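Local coordinates for protein Agap007691-pb (PDB 5C98) that is of unknown function but has the serpin fold and may inhibit serine proteases, at residues Phe29-Asp34 with Leu293-Tyr298. Residues are numbered along the deposited sequence; the frame is centred on the assembly and turned at random.
Sequences FKACYD and LGKLGY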
loop_
_atom_site.group_PDB
_atom_site.type_symbol
_atom_site.label_atom_id
_atom_site.label_comp_id
_atom_site.label_asym_id
_atom_site.label_seq_id
_atom_site.Cartn_x
_atom_site.Cartn_y
_atom_site.Cartn_z
ATOM N N PHE A 29 2.230 7.878 -4.707
ATOM C CA PHE A 29 2.184 6.949 -5.832
ATOM C C PHE A 29 2.852 7.536 -7.068
ATOM O O PHE A 29 3.575 6.827 -7.770
ATOM C CB PHE A 29 0.749 6.512 -6.134
ATOM C CG PHE A 29 0.668 5.458 -7.196
ATOM C CD1 PHE A 29 1.350 4.267 -7.051
ATOM C CD2 PHE A 29 -0.034 5.663 -8.356
ATOM C CE1 PHE A 29 1.313 3.300 -8.031
ATOM C CE2 PHE A 29 -0.071 4.663 -9.315
ATOM C CZ PHE A 29 0.607 3.511 -9.132
ATOM N N LYS A 30 2.633 8.821 -7.348
ATOM C CA LYS A 30 3.307 9.448 -8.483
ATOM C C LYS A 30 4.813 9.385 -8.328
ATOM O O LYS A 30 5.539 9.298 -9.322
ATOM C CB LYS A 30 2.893 10.924 -8.610
ATOM C CG LYS A 30 1.500 11.079 -9.085
ATOM C CD LYS A 30 1.002 12.515 -9.011
ATOM C CE LYS A 30 -0.513 12.465 -8.939
ATOM N NZ LYS A 30 -1.079 13.767 -9.276
ATOM N N ALA A 31 5.310 9.468 -7.099
ATOM C CA ALA A 31 6.748 9.431 -6.863
ATOM C C ALA A 31 7.324 8.034 -7.004
ATOM O O ALA A 31 8.526 7.908 -7.252
ATOM C CB ALA A 31 7.058 9.949 -5.454
ATOM N N CYS A 32 6.529 6.977 -6.835
ATOM C CA CYS A 32 7.084 5.637 -7.007
ATOM C C CYS A 32 6.632 4.914 -8.272
ATOM O O CYS A 32 7.260 3.915 -8.640
ATOM C CB CYS A 32 6.896 4.774 -5.753
ATOM S SG CYS A 32 5.238 4.478 -5.271
ATOM N N TYR A 33 5.622 5.410 -8.983
ATOM C CA TYR A 33 5.155 4.735 -10.185
ATOM C C TYR A 33 6.280 4.640 -11.191
ATOM O O TYR A 33 7.009 5.607 -11.427
ATOM C CB TYR A 33 4.001 5.509 -10.813
ATOM C CG TYR A 33 3.579 5.063 -12.179
ATOM C CD1 TYR A 33 2.943 3.848 -12.371
ATOM C CD2 TYR A 33 3.776 5.878 -13.282
ATOM C CE1 TYR A 33 2.550 3.456 -13.625
ATOM C CE2 TYR A 33 3.366 5.514 -14.524
ATOM C CZ TYR A 33 2.733 4.301 -14.713
ATOM O OH TYR A 33 2.328 3.940 -15.982
ATOM N N ASP A 34 6.413 3.459 -11.791
ATOM C CA ASP A 34 7.342 3.208 -12.886
ATOM C C ASP A 34 6.520 2.487 -13.944
ATOM O O ASP A 34 5.995 1.396 -13.680
ATOM C CB ASP A 34 8.507 2.358 -12.391
ATOM C CG ASP A 34 9.510 2.005 -13.489
ATOM O OD1 ASP A 34 9.205 2.066 -14.714
ATOM O OD2 ASP A 34 10.644 1.658 -13.100
ATOM N N LEU A 293 9.770 8.537 0.324
ATOM C CA LEU A 293 9.642 9.694 1.204
ATOM C C LEU A 293 10.780 10.681 0.984
ATOM O O LEU A 293 10.577 11.898 1.050
ATOM C CB LEU A 293 9.580 9.232 2.663
ATOM C CG LEU A 293 8.294 8.509 3.058
ATOM C CD1 LEU A 293 8.470 7.879 4.418
ATOM C CD2 LEU A 293 7.091 9.446 3.066
ATOM N N GLY A 294 11.982 10.178 0.712
ATOM C CA GLY A 294 13.084 11.065 0.369
ATOM C C GLY A 294 12.777 11.906 -0.856
ATOM O O GLY A 294 12.999 13.121 -0.861
ATOM N N LYS A 295 12.226 11.272 -1.901
ATOM C CA LYS A 295 11.843 11.979 -3.125
ATOM C C LYS A 295 10.787 13.054 -2.867
ATOM O O LYS A 295 10.741 14.071 -3.573
ATOM C CB LYS A 295 11.269 10.993 -4.151
ATOM C CG LYS A 295 12.260 10.111 -4.885
ATOM C CD LYS A 295 11.576 9.321 -6.025
ATOM C CE LYS A 295 11.074 10.225 -7.154
ATOM N NZ LYS A 295 10.508 9.459 -8.317
ATOM N N LEU A 296 9.898 12.827 -1.909
ATOM C CA LEU A 296 8.856 13.782 -1.560
ATOM C C LEU A 296 9.345 14.907 -0.652
ATOM O O LEU A 296 8.562 15.817 -0.364
ATOM C CB LEU A 296 7.718 13.067 -0.852
ATOM C CG LEU A 296 6.931 12.013 -1.651
ATOM C CD1 LEU A 296 5.937 11.289 -0.797
ATOM C CD2 LEU A 296 6.229 12.667 -2.829
ATOM N N GLY A 297 10.589 14.860 -0.181
ATOM C CA GLY A 297 11.129 15.876 0.711
ATOM C C GLY A 297 11.052 15.542 2.180
ATOM O O GLY A 297 11.305 16.419 3.015
ATOM N N TYR A 298 10.718 14.311 2.526
ATOM C CA TYR A 298 10.529 13.912 3.909
ATOM C C TYR A 298 11.572 12.885 4.314
ATOM O O TYR A 298 11.293 11.938 5.051
ATOM C CB TYR A 298 9.131 13.352 4.110
ATOM C CG TYR A 298 8.041 14.233 3.598
ATOM C CD1 TYR A 298 7.955 15.564 3.990
ATOM C CD2 TYR A 298 7.086 13.738 2.735
ATOM C CE1 TYR A 298 6.941 16.373 3.524
ATOM C CE2 TYR A 298 6.066 14.538 2.263
ATOM C CZ TYR A 298 5.997 15.850 2.668
ATOM O OH TYR A 298 4.988 16.661 2.194
#
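Lys295 and Leu296 reach across to a single residue, Ala31, in the last turn of helix 15-32, and between them they account for the whole contact. Ahead of them, Leu293 turns its side chain away from residues 29-34 and packs against Phe24, further back on helix 15-32.

Lys295 points its CB toward Ala31 and leaves its helix with CG anti to its own carbonyl carbon. The chain then bends at chi3 (67°), which brings CE close to Ala31 O and sets the ammonium beside it. Lys295 NZ donates a hydrogen bond to Ala31 O at 2.7 Å, approaching in the plane of the carbonyl and onto a lone pair, with a C=O...N angle of 137°. Because the chain has left helical geometry by Tyr33, this carbonyl belongs to the C-terminal end of the helix, where a positive charge would probably be favoured by the helix dipole. Lys30 does something similar with its own NZ, which bonds to the carbonyls of Asn255 and Ile257, away from this contact.

Leu296 adds an apolar touch next to the lysine bond through one branch: its CD2 methyl lies 3.9 Å from Ala31 CB, methyl against methyl. The same side chain also packs on Phe24 and Tyr28, so it extends the apolar seam along helix 15-32 to its last turn.

Gly297 takes a positive phi (96°), and the chain closes in a Schellman motif, with Tyr298 N bonded to Leu293 O at 2.8 Å and Gly297 N to Gly294 O at 3.0 Å. The motif turns the chain away just after the two contacting residues. The arrangement is a surface packing of two helix C-termini within the serpin fold, joining the N-terminal helix 15-32 to the short helix 289-295 that follows strand 270-287.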